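Local coordinates for putative NAD dependent dehydrogenase (Micromonospora echinospora, PDB 6NOR), which binds NAD and is probably an NAD-dependent oxidoreductase of gentamicin biosynthesis, built on a Rossmann-type nucleotide-binding fold, at residues V90-A95 / L113-L118; I101-I106 / R126-A131; L139-N144 / L198-V203. All blocks are in the same frame, centred on the assembly; numbering follows the deposited sequence.

Contact 1: residues V90-A95 / L113-L118. With NAD (nicotinamide-adenine-dinucleotide), chain G.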
loop_
_atom_site.group_PDB
_atom_site.type_symbol
_atom_site.label_atom_id
_atom_site.label_comp_id
_atom_site.label_asym_id
_atom_site.label_seq_id
_atom_site.Cartn_x
_atom_site.Cartn_y
_atom_site.Cartn_z
ATOM N N VAL A 90 -2.858 -22.207 -33.047
ATOM C CA VAL A 90 -2.713 -20.946 -32.351
ATOM C C VAL A 90 -2.131 -19.908 -33.303
ATOM O O VAL A 90 -1.065 -20.118 -33.889
ATOM C CB VAL A 90 -1.797 -21.074 -31.112
ATOM C CG1 VAL A 90 -1.591 -19.702 -30.458
ATOM C CG2 VAL A 90 -2.402 -22.007 -30.116
ATOM N N VAL A 91 -2.841 -18.795 -33.456
ATOM C CA VAL A 91 -2.406 -17.714 -34.331
ATOM C C VAL A 91 -1.927 -16.489 -33.549
ATOM O O VAL A 91 -2.714 -15.750 -32.972
ATOM C CB VAL A 91 -3.521 -17.302 -35.284
ATOM C CG1 VAL A 91 -3.063 -16.170 -36.172
ATOM C CG2 VAL A 91 -3.932 -18.477 -36.126
ATOM N N ALA A 92 -0.618 -16.292 -33.536
ATOM C CA ALA A 92 -0.007 -15.213 -32.784
ATOM C C ALA A 92 0.879 -14.405 -33.705
ATOM O O ALA A 92 2.078 -14.311 -33.507
ATOM C CB ALA A 92 0.802 -15.770 -31.593
ATOM N N THR A 93 0.279 -13.839 -34.735
ATOM C CA THR A 93 1.028 -13.116 -35.741
ATOM C C THR A 93 0.611 -11.658 -35.637
ATOM O O THR A 93 -0.233 -11.342 -34.810
ATOM C CB THR A 93 0.747 -13.697 -37.117
ATOM O OG1 THR A 93 -0.655 -13.584 -37.398
ATOM C CG2 THR A 93 1.152 -15.160 -37.147
ATOM N N PRO A 94 1.199 -10.756 -36.451
ATOM C CA PRO A 94 0.717 -9.371 -36.393
ATOM C C PRO A 94 -0.776 -9.265 -36.658
ATOM O O PRO A 94 -1.355 -10.121 -37.360
ATOM C CB PRO A 94 1.512 -8.690 -37.488
ATOM C CG PRO A 94 2.779 -9.431 -37.515
ATOM C CD PRO A 94 2.386 -10.856 -37.318
ATOM N N ALA A 95 -1.384 -8.228 -36.093
ATOM C CA ALA A 95 -2.844 -8.106 -36.057
ATOM C C ALA A 95 -3.512 -8.256 -37.426
ATOM O O ALA A 95 -4.493 -8.966 -37.547
ATOM C CB ALA A 95 -3.238 -6.778 -35.429
ATOM N N LEU A 113 -7.260 -20.778 -32.024
ATOM C CA LEU A 113 -7.166 -19.734 -31.022
ATOM C C LEU A 113 -6.424 -18.577 -31.653
ATOM O O LEU A 113 -5.274 -18.731 -32.022
ATOM C CB LEU A 113 -6.433 -20.230 -29.772
ATOM C CG LEU A 113 -5.927 -19.213 -28.744
ATOM C CD1 LEU A 113 -7.044 -18.316 -28.272
ATOM C CD2 LEU A 113 -5.287 -19.896 -27.542
ATOM N N VAL A 114 -7.095 -17.437 -31.794
ATOM C CA VAL A 114 -6.503 -16.219 -32.343
ATOM C C VAL A 114 -6.184 -15.222 -31.254
ATOM O O VAL A 114 -7.029 -14.906 -30.443
ATOM C CB VAL A 114 -7.437 -15.512 -33.336
ATOM C CG1 VAL A 114 -6.707 -14.366 -34.013
ATOM C CG2 VAL A 114 -7.983 -16.501 -34.350
ATOM N N GLU A 115 -4.957 -14.736 -31.232
ATOM C CA GLU A 115 -4.596 -13.705 -30.311
ATOM C C GLU A 115 -5.441 -12.442 -30.508
ATOM O O GLU A 115 -5.965 -12.192 -31.580
ATOM C CB GLU A 115 -3.125 -13.362 -30.446
ATOM C CG GLU A 115 -2.263 -13.985 -29.389
ATOM C CD GLU A 115 -2.740 -13.686 -27.966
ATOM O OE1 GLU A 115 -3.332 -12.610 -27.719
ATOM O OE2 GLU A 115 -2.510 -14.538 -27.091
ATOM N N LYS A 116 -5.582 -11.688 -29.430
ATOM C CA LYS A 116 -6.029 -10.305 -29.438
ATOM C C LYS A 116 -5.150 -9.450 -30.367
ATOM O O LYS A 116 -3.941 -9.620 -30.402
ATOM C CB LYS A 116 -5.970 -9.760 -28.005
ATOM C CG LYS A 116 -5.367 -8.383 -27.963
ATOM C CD LYS A 116 -4.390 -8.252 -26.899
ATOM C CE LYS A 116 -3.203 -7.401 -27.293
ATOM N NZ LYS A 116 -2.297 -7.316 -26.107
ATOM N N PRO A 117 -5.756 -8.539 -31.138
ATOM C CA PRO A 117 -7.199 -8.397 -31.328
ATOM C C PRO A 117 -7.671 -9.424 -32.336
ATOM O O PRO A 117 -6.914 -9.717 -33.256
ATOM C CB PRO A 117 -7.350 -6.966 -31.865
ATOM C CG PRO A 117 -6.080 -6.711 -32.584
ATOM C CD PRO A 117 -5.003 -7.506 -31.871
ATOM N N LEU A 118 -8.861 -9.984 -32.151
ATOM C CA LEU A 118 -9.331 -11.069 -33.014
ATOM C C LEU A 118 -9.103 -10.690 -34.474
ATOM O O LEU A 118 -8.279 -11.284 -35.142
ATOM C CB LEU A 118 -10.811 -11.381 -32.758
ATOM C CG LEU A 118 -11.359 -12.553 -33.572
ATOM C CD1 LEU A 118 -10.540 -13.759 -33.286
ATOM C CD2 LEU A 118 -12.837 -12.852 -33.290
HETATM P PA NAD G . 6.053 -10.521 -32.358
HETATM O O1A NAD G . 6.527 -9.407 -33.322
HETATM O O2A NAD G . 6.952 -10.726 -31.197
HETATM O O5B NAD G . 5.950 -11.873 -33.148
HETATM C C5B NAD G . 5.251 -11.889 -34.380
HETATM C C4B NAD G . 5.722 -13.174 -35.112
HETATM O O4B NAD G . 4.946 -13.450 -36.120
HETATM C C3B NAD G . 7.094 -12.929 -35.698
HETATM O O3B NAD G . 7.888 -13.990 -35.375
HETATM C C2B NAD G . 6.848 -12.863 -37.230
HETATM O O2B NAD G . 8.052 -13.359 -37.921
HETATM C C1B NAD G . 5.892 -13.688 -37.377
HETATM N N9A NAD G . 5.071 -13.428 -38.545
HETATM C C8A NAD G . 4.752 -12.263 -39.142
HETATM N N7A NAD G . 3.917 -12.543 -40.173
HETATM C C5A NAD G . 3.728 -13.863 -40.211
HETATM C C6A NAD G . 3.002 -14.663 -41.043
HETATM N N6A NAD G . 2.231 -14.271 -42.114
HETATM N N1A NAD G . 2.971 -15.973 -40.850
HETATM C C2A NAD G . 3.682 -16.531 -39.839
HETATM N N3A NAD G . 4.411 -15.737 -39.018
HETATM C C4A NAD G . 4.431 -14.412 -39.197
HETATM O O3 NAD G . 4.626 -10.136 -31.888
HETATM P PN NAD G . 3.835 -10.670 -30.612
HETATM O O1N NAD G . 4.064 -12.113 -30.303
HETATM O O2N NAD G . 4.160 -9.797 -29.412
HETATM O O5D NAD G . 2.310 -10.487 -30.964
HETATM C C5D NAD G . 1.641 -11.414 -31.797
HETATM C C4D NAD G . 0.132 -11.378 -31.481
HETATM O O4D NAD G . -0.122 -11.625 -30.228
HETATM C C3D NAD G . -0.439 -9.951 -31.736
HETATM O O3D NAD G . -1.623 -10.064 -32.290
HETATM C C2D NAD G . -0.494 -9.317 -30.330
HETATM O O2D NAD G . -1.541 -8.257 -30.303
HETATM C C1D NAD G . -0.790 -10.323 -29.556
HETATM N N1N NAD G . -0.290 -10.159 -28.224
HETATM C C2N NAD G . -1.095 -10.553 -27.161
HETATM C C3N NAD G . -0.661 -10.418 -25.840
HETATM C C7N NAD G . -1.622 -10.857 -24.723
HETATM O O7N NAD G . -1.339 -10.683 -23.595
HETATM N N7N NAD G . -2.869 -11.446 -25.069
HETATM C C4N NAD G . 0.572 -9.880 -25.546
HETATM C C5N NAD G . 1.390 -9.492 -26.607
HETATM C C6N NAD G . 0.950 -9.632 -27.951
#
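V91 bridges two residues of the neighbouring strand with its backbone, a worked example of parallel pairing. Its N reaches L113 O at 2.8 Å and its O receives E115 N at 3.0 Å, each bond with its hydrogen almost in line (173°). V90 pairs with L113, their side chains on one face of the sheet, and V91 with V114, theirs on the other; V90 CA adds a C-H contact to L113 O.

Apolar contact is modest. V90 CG2 lies 4.4 Å from L113 CD2, while beyond the strand ends A95 CB sits 4.0 Å from P117 CG, the proline following a cis peptide bond.

The polar side chains and loop carbonyls turn to the cofactor. E115, its chain bent at chi2 (-54°), is carried away from the neighbouring strand, laying CG against the nicotinamide ribose and bringing OE1 2.9 Å from NAD N7N; OE2 is hydrogen-bonded to H39, so both oxygens are held. The backbone O of K116 accepts NAD O2D at 2.8 Å. P94 CD comes 3.3 Å from adenine C8A, and T93 CG2 packs beside the same base. Loop 92-95 runs past the adenine to the nicotinamide ribose, which loop 115-118 meets together with the carboxamide.

Helix 98-107 connects the two strands in a beta-alpha-beta unit, and the strands' C-terminal loops open into a dinucleotide site, as expected of the Rossmann fold in the GFO/IDH/MocA family.

Contact 2: residues I101-I106 / R126-A131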
loop_
_atom_site.group_PDB
_atom_site.type_symbol
_atom_site.label_atom_id
_atom_site.label_comp_id
_atom_site.label_asym_id
_atom_site.label_seq_id
_atom_site.Cartn_x
_atom_site.Cartn_y
_atom_site.Cartn_z
ATOM N N ILE A 101 -5.203 -15.745 -42.008
ATOM C CA ILE A 101 -4.659 -16.969 -41.454
ATOM C C ILE A 101 -5.745 -17.786 -40.759
ATOM O O ILE A 101 -5.851 -18.989 -40.975
ATOM C CB ILE A 101 -3.498 -16.666 -40.487
ATOM C CG1 ILE A 101 -2.272 -16.211 -41.282
ATOM C CG2 ILE A 101 -3.129 -17.884 -39.676
ATOM C CD1 ILE A 101 -1.078 -15.822 -40.405
ATOM N N ALA A 102 -6.570 -17.137 -39.947
ATOM C CA ALA A 102 -7.642 -17.858 -39.261
ATOM C C ALA A 102 -8.699 -18.348 -40.219
ATOM O O ALA A 102 -9.319 -19.367 -39.964
ATOM C CB ALA A 102 -8.289 -16.985 -38.195
ATOM N N ALA A 103 -8.925 -17.615 -41.308
ATOM C CA ALA A 103 -9.922 -18.034 -42.296
ATOM C C ALA A 103 -9.465 -19.312 -43.001
ATOM O O ALA A 103 -10.256 -20.193 -43.288
ATOM C CB ALA A 103 -10.176 -16.940 -43.307
ATOM N N GLN A 104 -8.172 -19.401 -43.260
ATOM C CA GLN A 104 -7.605 -20.577 -43.913
ATOM C C GLN A 104 -7.556 -21.792 -42.964
ATOM O O GLN A 104 -7.796 -22.918 -43.376
ATOM C CB GLN A 104 -6.215 -20.253 -44.435
ATOM C CG GLN A 104 -5.554 -21.374 -45.191
ATOM C CD GLN A 104 -4.140 -21.028 -45.604
ATOM O OE1 GLN A 104 -3.737 -19.856 -45.581
ATOM N NE2 GLN A 104 -3.372 -22.048 -45.981
ATOM N N VAL A 105 -7.254 -21.554 -41.695
ATOM C CA VAL A 105 -7.240 -22.619 -40.700
ATOM C C VAL A 105 -8.631 -23.197 -40.510
ATOM O O VAL A 105 -8.811 -24.397 -40.412
ATOM C CB VAL A 105 -6.713 -22.109 -39.338
ATOM C CG1 VAL A 105 -6.954 -23.133 -38.247
ATOM C CG2 VAL A 105 -5.233 -21.778 -39.440
ATOM N N ILE A 106 -9.619 -22.318 -40.461
ATOM C CA ILE A 106 -10.996 -22.716 -40.316
ATOM C C ILE A 106 -11.486 -23.469 -41.549
ATOM O O ILE A 106 -12.186 -24.455 -41.437
ATOM C CB ILE A 106 -11.875 -21.491 -40.051
ATOM C CG1 ILE A 106 -11.652 -21.018 -38.609
ATOM C CG2 ILE A 106 -13.339 -21.802 -40.294
ATOM C CD1 ILE A 106 -12.265 -19.677 -38.307
ATOM N N ARG A 126 -17.749 -11.100 -37.207
ATOM C CA ARG A 126 -18.996 -11.834 -37.366
ATOM C C ARG A 126 -18.857 -12.959 -38.395
ATOM O O ARG A 126 -19.410 -14.033 -38.218
ATOM C CB ARG A 126 -20.137 -10.897 -37.773
ATOM C CG ARG A 126 -20.484 -9.877 -36.732
ATOM C CD ARG A 126 -21.657 -9.038 -37.184
ATOM N NE ARG A 126 -22.158 -8.132 -36.161
ATOM C CZ ARG A 126 -23.193 -8.384 -35.370
ATOM N NH1 ARG A 126 -23.830 -9.538 -35.450
ATOM N NH2 ARG A 126 -23.576 -7.481 -34.480
ATOM N N GLN A 127 -18.097 -12.708 -39.455
ATOM C CA GLN A 127 -17.962 -13.672 -40.547
ATOM C C GLN A 127 -17.027 -14.810 -40.211
ATOM O O GLN A 127 -17.262 -15.953 -40.599
ATOM C CB GLN A 127 -17.509 -12.945 -41.812
ATOM C CG GLN A 127 -18.616 -12.024 -42.290
ATOM C CD GLN A 127 -18.165 -11.017 -43.302
ATOM O OE1 GLN A 127 -17.305 -11.290 -44.118
ATOM N NE2 GLN A 127 -18.757 -9.846 -43.264
ATOM N N LEU A 128 -15.969 -14.509 -39.482
ATOM C CA LEU A 128 -15.093 -15.553 -38.979
ATOM C C LEU A 128 -15.852 -16.456 -38.007
ATOM O O LEU A 128 -15.760 -17.676 -38.052
ATOM C CB LEU A 128 -13.910 -14.934 -38.284
ATOM C CG LEU A 128 -12.559 -15.613 -38.357
ATOM C CD1 LEU A 128 -12.255 -16.021 -39.766
ATOM C CD2 LEU A 128 -11.522 -14.617 -37.862
ATOM N N ALA A 129 -16.627 -15.838 -37.131
ATOM C CA ALA A 129 -17.412 -16.599 -36.193
ATOM C C ALA A 129 -18.450 -17.476 -36.897
ATOM O O ALA A 129 -18.617 -18.635 -36.544
ATOM C CB ALA A 129 -18.071 -15.679 -35.207
ATOM N N ALA A 130 -19.141 -16.924 -37.888
ATOM C CA ALA A 130 -20.117 -17.708 -38.643
ATOM C C ALA A 130 -19.413 -18.849 -39.374
ATOM O O ALA A 130 -19.945 -19.926 -39.443
ATOM C CB ALA A 130 -20.890 -16.838 -39.636
ATOM N N ALA A 131 -18.214 -18.612 -39.899
ATOM C CA ALA A 131 -17.497 -19.658 -40.626
ATOM C C ALA A 131 -17.052 -20.809 -39.726
ATOM O O ALA A 131 -17.090 -21.966 -40.129
ATOM C CB ALA A 131 -16.291 -19.076 -41.348
#
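L128 reaches across from helix 126-131 and spreads its two methyl branches over helix 101-106. CD2 meets A102 CB at 4.0 Å, and CD1 lies against the A103 backbone, 4.0 Å from its CA. The same CD1 also meets I106 CD1 at 3.9 Å, which makes L128 the hub of the contact, with three partners on the facing helix. The leucine and isoleucine chains meet at a slant rather than end to end.

I106 divides its work between two branches. CG2 stands anti to the backbone N (CG1 takes the place beside N, chi1 -74°), and from there it rests 3.8 Å from A131 O and 4.2 Å from A131 CB. The other branch, CG1 with CD1, leads up to L128. An alanine here would be likely to leave L128 CD1 and the A131 backbone without their apolar cover, opening a gap between the helices.

A102, A103 and A131 carry nothing beyond CB, which lets the L128 and I106 chains reach the facing helix. The short axes run nearly parallel, 13° apart, with a closest approach of 10.3 Å. In the outer shell both helices lie against the parallel sheet: A102 packs on V114 and I106 on V112, both of strand 111-114, while L139 of strand 139-141 packs its CD2 on the backbone of L128 and A129. L128 also touches V119 in a loop. Helix 101-106 further meets helix 77-81, through I101 and Q104.

Across the interface no hydrogen bond or ion pair is formed. The fit rests mainly on apolar side chains, and the carbonyl oxygens of A131 and L128 are both approached by I106 methyls. The contact is probably held by dispersion and the exclusion of water, with the sheet on which both helices pack also fixing them.

Contact 3: residues L139-N144 / L198-V203. With NAD (nicotinamide-adenine-dinucleotide), chain G.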
loop_
_atom_site.group_PDB
_atom_site.type_symbol
_atom_site.label_atom_id
_atom_site.label_comp_id
_atom_site.label_asym_id
_atom_site.label_seq_id
_atom_site.Cartn_x
_atom_site.Cartn_y
_atom_site.Cartn_z
ATOM N N LEU A 139 -13.686 -21.493 -32.414
ATOM C CA LEU A 139 -12.988 -20.227 -32.580
ATOM C C LEU A 139 -12.863 -19.581 -31.198
ATOM O O LEU A 139 -13.849 -19.349 -30.518
ATOM C CB LEU A 139 -13.734 -19.293 -33.534
ATOM C CG LEU A 139 -13.255 -17.830 -33.631
ATOM C CD1 LEU A 139 -11.827 -17.731 -34.099
ATOM C CD2 LEU A 139 -14.157 -17.011 -34.550
ATOM N N ALA A 140 -11.641 -19.301 -30.786
ATOM C CA ALA A 140 -11.410 -18.759 -29.470
ATOM C C ALA A 140 -10.498 -17.582 -29.632
ATOM O O ALA A 140 -9.740 -17.536 -30.590
ATOM C CB ALA A 140 -10.798 -19.817 -28.550
ATOM N N HIS A 141 -10.567 -16.619 -28.717
ATOM C CA HIS A 141 -9.733 -15.424 -28.849
ATOM C C HIS A 141 -8.924 -15.166 -27.587
ATOM O O HIS A 141 -9.337 -15.520 -26.489
ATOM C CB HIS A 141 -10.575 -14.197 -29.194
ATOM C CG HIS A 141 -11.499 -13.773 -28.095
ATOM N ND1 HIS A 141 -12.736 -14.346 -27.900
ATOM C CD2 HIS A 141 -11.366 -12.833 -27.128
ATOM C CE1 HIS A 141 -13.321 -13.786 -26.858
ATOM N NE2 HIS A 141 -12.510 -12.866 -26.369
ATOM N N GLY A 142 -7.771 -14.527 -27.761
ATOM C CA GLY A 142 -6.815 -14.375 -26.683
ATOM C C GLY A 142 -7.009 -13.250 -25.682
ATOM O O GLY A 142 -6.049 -12.562 -25.367
ATOM N N GLY A 143 -8.222 -13.071 -25.159
ATOM C CA GLY A 143 -8.409 -12.196 -24.010
ATOM C C GLY A 143 -8.072 -12.851 -22.684
ATOM O O GLY A 143 -8.954 -13.268 -21.956
ATOM N N ASN A 144 -6.790 -12.936 -22.363
ATOM C CA ASN A 144 -6.344 -13.703 -21.201
ATOM C C ASN A 144 -6.705 -13.142 -19.830
ATOM O O ASN A 144 -6.861 -13.912 -18.892
ATOM C CB ASN A 144 -4.822 -13.897 -21.263
ATOM C CG ASN A 144 -4.085 -12.604 -21.545
ATOM O OD1 ASN A 144 -4.143 -12.095 -22.646
ATOM N ND2 ASN A 144 -3.412 -12.063 -20.547
ATOM N N LEU A 198 -4.016 -2.351 -26.086
ATOM C CA LEU A 198 -4.324 -2.424 -24.662
ATOM C C LEU A 198 -5.814 -2.250 -24.436
ATOM O O LEU A 198 -6.391 -2.825 -23.521
ATOM C CB LEU A 198 -3.556 -1.356 -23.873
ATOM C CG LEU A 198 -2.041 -1.355 -24.060
ATOM C CD1 LEU A 198 -1.415 -0.237 -23.272
ATOM C CD2 LEU A 198 -1.422 -2.672 -23.657
ATOM N N GLY A 199 -6.429 -1.449 -25.292
ATOM C CA GLY A 199 -7.830 -1.135 -25.159
ATOM C C GLY A 199 -8.671 -2.364 -25.374
ATOM O O GLY A 199 -9.756 -2.450 -24.836
ATOM N N TRP A 200 -8.182 -3.311 -26.165
ATOM C CA TRP A 200 -8.866 -4.583 -26.283
ATOM C C TRP A 200 -9.144 -5.177 -24.904
ATOM O O TRP A 200 -10.274 -5.534 -24.590
ATOM C CB TRP A 200 -8.064 -5.600 -27.107
ATOM C CG TRP A 200 -8.809 -6.893 -27.200
ATOM C CD1 TRP A 200 -8.877 -7.881 -26.251
ATOM C CD2 TRP A 200 -9.640 -7.321 -28.269
ATOM N NE1 TRP A 200 -9.687 -8.887 -26.673
ATOM C CE2 TRP A 200 -10.164 -8.572 -27.918
ATOM C CE3 TRP A 200 -9.977 -6.772 -29.508
ATOM C CZ2 TRP A 200 -11.012 -9.277 -28.743
ATOM C CZ3 TRP A 200 -10.811 -7.472 -30.325
ATOM C CH2 TRP A 200 -11.322 -8.716 -29.947
ATOM N N HIS A 201 -8.100 -5.291 -24.093
ATOM C CA HIS A 201 -8.236 -5.860 -22.762
ATOM C C HIS A 201 -9.068 -5.028 -21.840
ATOM O O HIS A 201 -9.859 -5.547 -21.067
ATOM C CB HIS A 201 -6.881 -6.033 -22.129
ATOM C CG HIS A 201 -6.039 -7.048 -22.804
ATOM N ND1 HIS A 201 -6.409 -8.368 -22.890
ATOM C CD2 HIS A 201 -4.838 -6.951 -23.415
ATOM C CE1 HIS A 201 -5.470 -9.045 -23.515
ATOM N NE2 HIS A 201 -4.507 -8.206 -23.847
ATOM N N ALA A 202 -8.863 -3.729 -21.899
ATOM C CA ALA A 202 -9.550 -2.858 -20.986
ATOM C C ALA A 202 -11.055 -2.966 -21.249
ATOM O O ALA A 202 -11.846 -3.081 -20.320
ATOM C CB ALA A 202 -9.056 -1.425 -21.125
ATOM N N VAL A 203 -11.440 -2.977 -22.521
ATOM C CA VAL A 203 -12.861 -3.034 -22.859
ATOM C C VAL A 203 -13.453 -4.390 -22.485
ATOM O O VAL A 203 -14.540 -4.455 -21.950
ATOM C CB VAL A 203 -13.104 -2.739 -24.337
ATOM C CG1 VAL A 203 -14.541 -3.017 -24.687
ATOM C CG2 VAL A 203 -12.775 -1.276 -24.632
HETATM P PA NAD G . 6.053 -10.521 -32.358
HETATM O O1A NAD G . 6.527 -9.407 -33.322
HETATM O O2A NAD G . 6.952 -10.726 -31.197
HETATM O O5B NAD G . 5.950 -11.873 -33.148
HETATM C C5B NAD G . 5.251 -11.889 -34.380
HETATM C C4B NAD G . 5.722 -13.174 -35.112
HETATM O O4B NAD G . 4.946 -13.450 -36.120
HETATM C C3B NAD G . 7.094 -12.929 -35.698
HETATM O O3B NAD G . 7.888 -13.990 -35.375
HETATM C C2B NAD G . 6.848 -12.863 -37.230
HETATM O O2B NAD G . 8.052 -13.359 -37.921
HETATM C C1B NAD G . 5.892 -13.688 -37.377
HETATM N N9A NAD G . 5.071 -13.428 -38.545
HETATM C C8A NAD G . 4.752 -12.263 -39.142
HETATM N N7A NAD G . 3.917 -12.543 -40.173
HETATM C C5A NAD G . 3.728 -13.863 -40.211
HETATM C C6A NAD G . 3.002 -14.663 -41.043
HETATM N N6A NAD G . 2.231 -14.271 -42.114
HETATM N N1A NAD G . 2.971 -15.973 -40.850
HETATM C C2A NAD G . 3.682 -16.531 -39.839
HETATM N N3A NAD G . 4.411 -15.737 -39.018
HETATM C C4A NAD G . 4.431 -14.412 -39.197
HETATM O O3 NAD G . 4.626 -10.136 -31.888
HETATM P PN NAD G . 3.835 -10.670 -30.612
HETATM O O1N NAD G . 4.064 -12.113 -30.303
HETATM O O2N NAD G . 4.160 -9.797 -29.412
HETATM O O5D NAD G . 2.310 -10.487 -30.964
HETATM C C5D NAD G . 1.641 -11.414 -31.797
HETATM C C4D NAD G . 0.132 -11.378 -31.481
HETATM O O4D NAD G . -0.122 -11.625 -30.228
HETATM C C3D NAD G . -0.439 -9.951 -31.736
HETATM O O3D NAD G . -1.623 -10.064 -32.290
HETATM C C2D NAD G . -0.494 -9.317 -30.330
HETATM O O2D NAD G . -1.541 -8.257 -30.303
HETATM C C1D NAD G . -0.790 -10.323 -29.556
HETATM N N1N NAD G . -0.290 -10.159 -28.224
HETATM C C2N NAD G . -1.095 -10.553 -27.161
HETATM C C3N NAD G . -0.661 -10.418 -25.840
HETATM C C7N NAD G . -1.622 -10.857 -24.723
HETATM O O7N NAD G . -1.339 -10.683 -23.595
HETATM N N7N NAD G . -2.869 -11.446 -25.069
HETATM C C4N NAD G . 0.572 -9.880 -25.546
HETATM C C5N NAD G . 1.390 -9.492 -26.607
HETATM C C6N NAD G . 0.950 -9.632 -27.951
#
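H201 and W200, neighbours at the start of helix 199-209, reach the end of strand 139-141 and the loop beyond it in different ways. H201, the residue with the most surface buried here, brings CE1 to 3.4 Å from N144 OD1 and 4.0 Å from G142 O, which meets the imidazole at its edge. The same edge faces the cofactor amide, with NE2 3.8 Å from NAD N7N. K116 NZ and H201 NE2 share a weak hydrogen bond, and F145 packs edge-to-face against the ring.

The arrangement joins the two parts of a GFO/IDH/MocA enzyme: the strand is the outermost of the NAD-binding Rossmann sheet within this chain, whereas the helix belongs to the C-terminal domain, and the nicotinamide lies at their seam.

W200 has CG anti to the backbone N (chi1 180°), which swings the indole out toward the strand, where its CZ2 meets H141 CD2 at 3.9 Å. That imidazole carbon lies in the indole plane, at the ring edge. Beyond this touch, E204 accepts hydrogen bonds from both rings, that from W200 weak. N144 OD1 takes the amide hydrogen of NAD N7N at 2.8 Å (159°), while ND2 is hydrogen-bonded to S311 O.

Along the chain, contacts 1 and 2 interlock, since their segments alternate through strand 86-91, helix 98-107, strand 111-114 and helix 122-134; contact 3 opens only after both have closed. The centres of contacts 1 and 2 lie about 12 Å apart, and V91 packs on I101 where strand meets helix. Contacts 1 and 3 have centres about 10 Å apart and meet through adjacent strands of the parallel sheet, 111-114 and 139-141, as well as through NAD, which both touch. Contacts 2 and 3, centres about 17 Å apart, meet where L139 packs on A129. Contact 2 lies in the helical layer packed on the sheet, while contact 3 carries the cofactor site into the C-terminal domain.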